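Local atomic coordinates of gamma-glutamyl-gamma-aminobutyraldehyde dehydrogenase (Burkholderia cenocepacia, PDB entry 4LIH), a protein that probably oxidises gamma-glutamyl-gamma-aminobutyraldehyde and related aldehydes to carboxylic acids with NAD(P)+ as the electron acceptor. Residues A[155-169]-A[491-504]. Numbering follows the deposited sequence.
Sequences HHLVGLVTREPVGVV and EKYTELKSTLIRLR
Val158 and Ile501, Leu160 and Thr499, Thr162 and Lys497, and Glu164 and Glu495 form hydrogen-bonded pairs in which each residue both gives and receives a backbone bond, which establishes an unbroken antiparallel register between strands 157-165 and 494-502. Their short axes run at 147°, so the ribbon is twisted. At its ends Leu503 N meets His156 O, and Val166 N reaches Tyr493 O at 3.0 Å from above the carbonyl plane, a less regular closing bond.

Among charged groups, Glu164 and Lys497 project from the same face. The extended glutamate brings OE2 to within 2.8 Å of Lys497 NZ, met on the syn side; both ends are also hydrogen-bonded by a second subunit, Glu164 OE1 to Tyr476 OH and Lys497 NZ to the carbonyl of Leu453, both of that subunit. On the other face, the Arg163 guanidinium is sandwiched: Leu496 CD2 lies 3.7 Å above its centre, and Glu491 CG covers the opposite face nearer the rim. Arg163 NH1 donates to Thr494 OG1 at 2.8 Å, and a water in the guanidinium plane links NH1 to Thr494 O, which should limit rotation of the group. A second water joins Thr162 OG1, Thr499 OG1 and Lys497 O.

Apolar contacts are local. Val158 CG2, beside its backbone N, touches Leu503 CD1 at 4.0 Å, Leu157 CD1 meets Leu500 CD2, and Val169 CG1 approaches Tyr493 CE1 at 3.7 Å.

Residues 498-501 also pair in parallel with a strand of the second subunit, continuing the sheet across the interface, while Arg451 of the third subunit binds the carbonyls of His155 and Leu157. With strand 148-150 on the other edge of 157-165, the pair makes up a protruding three-stranded arm that carries the C-terminal strand; it is the oligomerisation element of the aldehyde dehydrogenase fold, here in a tetramer.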
loop_
_atom_site.group_PDB
_atom_site.type_symbol
_atom_site.label_atom_id
_atom_site.label_comp_id
_atom_site.label_asym_id
_atom_site.label_seq_id
_atom_site.Cartn_x
_atom_site.Cartn_y
_atom_site.Cartn_z
ATOM N N HIS A 155 -10.402 13.127 14.405
ATOM C CA HIS A 155 -11.748 12.905 13.833
ATOM C C HIS A 155 -12.492 14.155 13.399
ATOM O O HIS A 155 -13.431 14.065 12.604
ATOM C CB HIS A 155 -12.610 12.130 14.833
ATOM C CG HIS A 155 -12.146 10.731 15.046
ATOM N ND1 HIS A 155 -12.568 9.972 16.108
ATOM C CD2 HIS A 155 -11.272 9.957 14.355
ATOM C CE1 HIS A 155 -11.997 8.786 16.061
ATOM N NE2 HIS A 155 -11.179 8.760 15.028
ATOM N N HIS A 156 -12.093 15.328 13.903
ATOM C CA HIS A 156 -12.652 16.580 13.395
ATOM C C HIS A 156 -12.125 16.920 11.996
ATOM O O HIS A 156 -12.566 17.904 11.382
ATOM C CB HIS A 156 -12.396 17.760 14.356
ATOM C CG HIS A 156 -10.962 18.181 14.431
ATOM N ND1 HIS A 156 -9.989 17.410 15.038
ATOM C CD2 HIS A 156 -10.339 19.303 14.000
ATOM C CE1 HIS A 156 -8.823 18.025 14.945
ATOM N NE2 HIS A 156 -9.010 19.174 14.320
ATOM N N LEU A 157 -11.184 16.132 11.488
ATOM C CA LEU A 157 -10.701 16.330 10.144
ATOM C C LEU A 157 -11.089 15.168 9.224
ATOM O O LEU A 157 -11.243 14.011 9.646
ATOM C CB LEU A 157 -9.180 16.482 10.073
ATOM C CG LEU A 157 -8.453 17.523 10.916
ATOM C CD1 LEU A 157 -6.965 17.384 10.601
ATOM C CD2 LEU A 157 -8.958 18.902 10.540
ATOM N N VAL A 158 -11.249 15.523 7.962
ATOM C CA VAL A 158 -11.179 14.567 6.859
ATOM C C VAL A 158 -9.854 14.896 6.184
ATOM O O VAL A 158 -9.696 15.962 5.596
ATOM C CB VAL A 158 -12.358 14.668 5.877
ATOM C CG1 VAL A 158 -12.176 13.652 4.776
ATOM C CG2 VAL A 158 -13.679 14.381 6.562
ATOM N N GLY A 159 -8.888 13.981 6.324
ATOM C CA GLY A 159 -7.536 14.202 5.807
ATOM C C GLY A 159 -7.262 13.333 4.599
ATOM O O GLY A 159 -7.286 12.156 4.734
ATOM N N LEU A 160 -6.892 13.943 3.475
ATOM C CA LEU A 160 -6.694 13.232 2.198
ATOM C C LEU A 160 -5.290 13.518 1.682
ATOM O O LEU A 160 -4.755 14.633 1.824
ATOM C CB LEU A 160 -7.715 13.717 1.138
ATOM C CG LEU A 160 -9.223 13.821 1.447
ATOM C CD1 LEU A 160 -10.019 14.258 0.206
ATOM C CD2 LEU A 160 -9.773 12.533 2.017
ATOM N N VAL A 161 -4.653 12.517 1.137
ATOM C CA VAL A 161 -3.388 12.717 0.506
ATOM C C VAL A 161 -3.505 12.179 -0.912
ATOM O O VAL A 161 -3.731 10.967 -1.116
ATOM C CB VAL A 161 -2.282 11.999 1.256
ATOM C CG1 VAL A 161 -0.949 12.223 0.568
ATOM C CG2 VAL A 161 -2.270 12.450 2.698
ATOM N N THR A 162 -3.420 13.084 -1.878
ATOM C CA THR A 162 -3.613 12.727 -3.305
ATOM C C THR A 162 -2.375 13.074 -4.128
ATOM O O THR A 162 -1.440 13.722 -3.642
ATOM C CB THR A 162 -4.893 13.419 -3.839
ATOM O OG1 THR A 162 -4.819 14.833 -3.636
ATOM C CG2 THR A 162 -6.080 12.952 -3.016
ATOM N N ARG A 163 -2.359 12.590 -5.357
ATOM C CA ARG A 163 -1.327 12.928 -6.328
ATOM C C ARG A 163 -1.957 13.679 -7.483
ATOM O O ARG A 163 -3.014 13.284 -7.952
ATOM C CB ARG A 163 -0.629 11.656 -6.803
ATOM C CG ARG A 163 0.505 11.220 -5.855
ATOM C CD ARG A 163 1.287 10.014 -6.383
ATOM N NE ARG A 163 2.340 9.680 -5.420
ATOM C CZ ARG A 163 3.470 10.370 -5.246
ATOM N NH1 ARG A 163 3.783 11.407 -6.011
ATOM N NH2 ARG A 163 4.313 10.001 -4.307
ATOM N N GLU A 164 -1.301 14.750 -7.938
ATOM C CA GLU A 164 -1.740 15.465 -9.130
ATOM C C GLU A 164 -0.600 15.572 -10.154
ATOM O O GLU A 164 0.584 15.692 -9.796
ATOM C CB GLU A 164 -2.220 16.905 -8.763
ATOM C CG GLU A 164 -3.320 16.910 -7.699
ATOM C CD GLU A 164 -3.779 18.295 -7.235
ATOM O OE1 GLU A 164 -3.046 19.317 -7.333
ATOM O OE2 GLU A 164 -4.890 18.347 -6.643
ATOM N N PRO A 165 -0.938 15.553 -11.431
ATOM C CA PRO A 165 0.074 15.840 -12.443
ATOM C C PRO A 165 0.799 17.155 -12.235
ATOM O O PRO A 165 0.202 18.146 -11.762
ATOM C CB PRO A 165 -0.710 15.849 -13.742
ATOM C CG PRO A 165 -2.104 16.120 -13.342
ATOM C CD PRO A 165 -2.297 15.486 -11.992
ATOM N N VAL A 166 2.089 17.161 -12.571
ATOM C CA VAL A 166 2.963 18.331 -12.288
ATOM C C VAL A 166 2.663 19.452 -13.335
ATOM O O VAL A 166 2.772 20.662 -13.061
ATOM C CB VAL A 166 4.457 17.852 -12.176
ATOM C CG1 VAL A 166 5.022 17.466 -13.511
ATOM C CG2 VAL A 166 5.373 18.856 -11.504
ATOM N N GLY A 167 2.233 19.046 -14.512
ATOM C CA GLY A 167 1.921 20.003 -15.622
ATOM C C GLY A 167 2.631 19.691 -16.928
ATOM O O GLY A 167 2.227 18.800 -17.679
ATOM N N VAL A 168 3.640 20.496 -17.259
ATOM C CA VAL A 168 4.380 20.294 -18.476
ATOM C C VAL A 168 5.697 19.553 -18.212
ATOM O O VAL A 168 6.584 20.032 -17.426
ATOM C CB VAL A 168 4.677 21.632 -19.223
ATOM C CG1 VAL A 168 5.574 21.357 -20.406
ATOM C CG2 VAL A 168 3.377 22.351 -19.664
ATOM N N VAL A 169 5.843 18.395 -18.871
ATOM C CA VAL A 169 7.038 17.534 -18.709
ATOM C C VAL A 169 7.870 17.544 -19.978
ATOM O O VAL A 169 7.332 17.341 -21.051
ATOM C CB VAL A 169 6.626 16.094 -18.390
ATOM C CG1 VAL A 169 7.819 15.185 -18.320
ATOM C CG2 VAL A 169 5.848 16.029 -17.069
ATOM N N GLU A 491 5.962 9.128 -9.543
ATOM C CA GLU A 491 6.339 10.139 -8.551
ATOM C C GLU A 491 7.117 11.274 -9.219
ATOM O O GLU A 491 7.062 12.431 -8.779
ATOM C CB GLU A 491 7.148 9.510 -7.402
ATOM C CG GLU A 491 6.626 8.145 -6.892
ATOM C CD GLU A 491 7.543 7.456 -5.852
ATOM O OE1 GLU A 491 8.608 7.999 -5.524
ATOM O OE2 GLU A 491 7.223 6.349 -5.346
ATOM N N LYS A 492 7.809 10.962 -10.307
ATOM C CA LYS A 492 8.602 11.968 -11.012
ATOM C C LYS A 492 7.749 12.998 -11.734
ATOM O O LYS A 492 8.250 14.063 -12.081
ATOM C CB LYS A 492 9.537 11.292 -12.016
ATOM C CG LYS A 492 10.405 10.217 -11.403
ATOM C CD LYS A 492 11.524 9.806 -12.319
ATOM C CE LYS A 492 11.030 9.438 -13.719
ATOM N NZ LYS A 492 9.960 8.426 -13.667
ATOM N N TYR A 493 6.462 12.686 -11.928
ATOM C CA TYR A 493 5.567 13.433 -12.838
ATOM C C TYR A 493 4.301 13.912 -12.123
ATOM O O TYR A 493 3.338 14.392 -12.803
ATOM C CB TYR A 493 5.181 12.505 -13.993
ATOM C CG TYR A 493 6.368 11.962 -14.769
ATOM C CD1 TYR A 493 7.305 12.824 -15.344
ATOM C CD2 TYR A 493 6.566 10.602 -14.909
ATOM C CE1 TYR A 493 8.394 12.336 -16.046
ATOM C CE2 TYR A 493 7.676 10.110 -15.558
ATOM C CZ TYR A 493 8.576 10.972 -16.149
ATOM O OH TYR A 493 9.662 10.499 -16.819
ATOM N N THR A 494 4.266 13.714 -10.787
ATOM C CA THR A 494 3.162 14.129 -9.928
ATOM C C THR A 494 3.687 14.878 -8.706
ATOM O O THR A 494 4.859 14.753 -8.352
ATOM C CB THR A 494 2.308 12.923 -9.428
ATOM O OG1 THR A 494 3.133 12.014 -8.715
ATOM C CG2 THR A 494 1.721 12.165 -10.580
ATOM N N GLU A 495 2.796 15.633 -8.062
ATOM C CA GLU A 495 3.001 16.186 -6.743
ATOM C C GLU A 495 2.008 15.577 -5.769
ATOM O O GLU A 495 0.867 15.274 -6.124
ATOM C CB GLU A 495 2.790 17.685 -6.733
ATOM C CG GLU A 495 3.655 18.432 -7.725
ATOM C CD GLU A 495 5.067 18.653 -7.223
ATOM O OE1 GLU A 495 5.852 19.233 -8.019
ATOM O OE2 GLU A 495 5.409 18.291 -6.044
ATOM N N LEU A 496 2.464 15.443 -4.534
ATOM C CA LEU A 496 1.596 15.157 -3.415
ATOM C C LEU A 496 0.932 16.401 -2.899
ATOM O O LEU A 496 1.529 17.503 -2.814
ATOM C CB LEU A 496 2.379 14.509 -2.239
ATOM C CG LEU A 496 2.923 13.090 -2.533
ATOM C CD1 LEU A 496 4.159 12.758 -1.694
ATOM C CD2 LEU A 496 1.869 12.061 -2.230
ATOM N N LYS A 497 -0.300 16.185 -2.493
ATOM C CA LYS A 497 -1.095 17.190 -1.836
ATOM C C LYS A 497 -1.755 16.566 -0.601
ATOM O O LYS A 497 -2.388 15.542 -0.725
ATOM C CB LYS A 497 -2.167 17.748 -2.796
ATOM C CG LYS A 497 -3.119 18.750 -2.097
ATOM C CD LYS A 497 -4.172 19.274 -3.094
ATOM C CE LYS A 497 -3.632 20.305 -4.089
ATOM N NZ LYS A 497 -4.720 20.681 -5.024
ATOM N N SER A 498 -1.598 17.221 0.549
ATOM C CA SER A 498 -2.355 16.963 1.751
ATOM C C SER A 498 -3.531 17.963 1.809
ATOM O O SER A 498 -3.306 19.180 1.771
ATOM C CB SER A 498 -1.434 17.123 2.974
ATOM O OG SER A 498 -0.471 16.058 3.040
ATOM N N THR A 499 -4.766 17.453 1.849
ATOM C CA THR A 499 -5.949 18.263 2.066
ATOM C C THR A 499 -6.523 17.970 3.465
ATOM O O THR A 499 -6.917 16.847 3.746
ATOM C CB THR A 499 -7.008 17.992 0.985
ATOM O OG1 THR A 499 -6.440 18.192 -0.323
ATOM C CG2 THR A 499 -8.168 18.960 1.156
ATOM N N LEU A 500 -6.505 18.970 4.373
ATOM C CA LEU A 500 -7.093 18.797 5.693
ATOM C C LEU A 500 -8.426 19.542 5.744
ATOM O O LEU A 500 -8.442 20.771 5.701
ATOM C CB LEU A 500 -6.143 19.327 6.764
ATOM C CG LEU A 500 -4.767 18.646 7.018
ATOM C CD1 LEU A 500 -3.815 18.896 5.853
ATOM C CD2 LEU A 500 -4.145 19.130 8.311
ATOM N N ILE A 501 -9.519 18.788 5.858
ATOM C CA ILE A 501 -10.838 19.360 5.785
ATOM C C ILE A 501 -11.381 19.391 7.192
ATOM O O ILE A 501 -11.695 18.339 7.735
ATOM C CB ILE A 501 -11.784 18.535 4.868
ATOM C CG1 ILE A 501 -11.218 18.396 3.458
ATOM C CG2 ILE A 501 -13.190 19.136 4.888
ATOM C CD1 ILE A 501 -12.029 17.529 2.504
ATOM N N ARG A 502 -11.515 20.580 7.785
ATOM C CA ARG A 502 -12.008 20.657 9.152
ATOM C C ARG A 502 -13.521 20.802 9.226
ATOM O O ARG A 502 -14.093 21.768 8.733
ATOM C CB ARG A 502 -11.316 21.776 9.897
ATOM C CG ARG A 502 -11.702 21.860 11.349
ATOM C CD ARG A 502 -10.797 22.764 12.132
ATOM N NE ARG A 502 -11.360 22.925 13.459
ATOM C CZ ARG A 502 -10.838 23.682 14.412
ATOM N NH1 ARG A 502 -9.674 24.301 14.225
ATOM N NH2 ARG A 502 -11.500 23.812 15.557
ATOM N N LEU A 503 -14.151 19.817 9.843
ATOM C CA LEU A 503 -15.599 19.717 9.896
ATOM C C LEU A 503 -16.207 20.530 11.040
ATOM O O LEU A 503 -17.372 20.894 10.985
ATOM C CB LEU A 503 -15.991 18.251 10.077
ATOM C CG LEU A 503 -15.474 17.207 9.073
ATOM C CD1 LEU A 503 -16.004 15.826 9.460
ATOM C CD2 LEU A 503 -15.904 17.587 7.669
ATOM N N ARG A 504 -15.403 20.798 12.063
ATOM C CA ARG A 504 -15.835 21.550 13.227
ATOM C C ARG A 504 -14.584 21.930 14.036
ATOM O O ARG A 504 -13.528 21.275 13.938
ATOM C CB ARG A 504 -16.736 20.680 14.112
ATOM C CG ARG A 504 -16.037 19.414 14.582
ATOM C CD ARG A 504 -16.949 18.468 15.330
ATOM N NE ARG A 504 -16.549 17.120 14.960
ATOM C CZ ARG A 504 -17.084 16.416 13.958
ATOM N NH1 ARG A 504 -18.108 16.896 13.245
ATOM N NH2 ARG A 504 -16.606 15.220 13.692
ATOM O OXT ARG A 504 -14.642 22.877 14.814
HETATM O O HOH W 1 -5.297 15.791 -1.011
HETATM O O HOH W 2 5.941 13.492 -6.199
#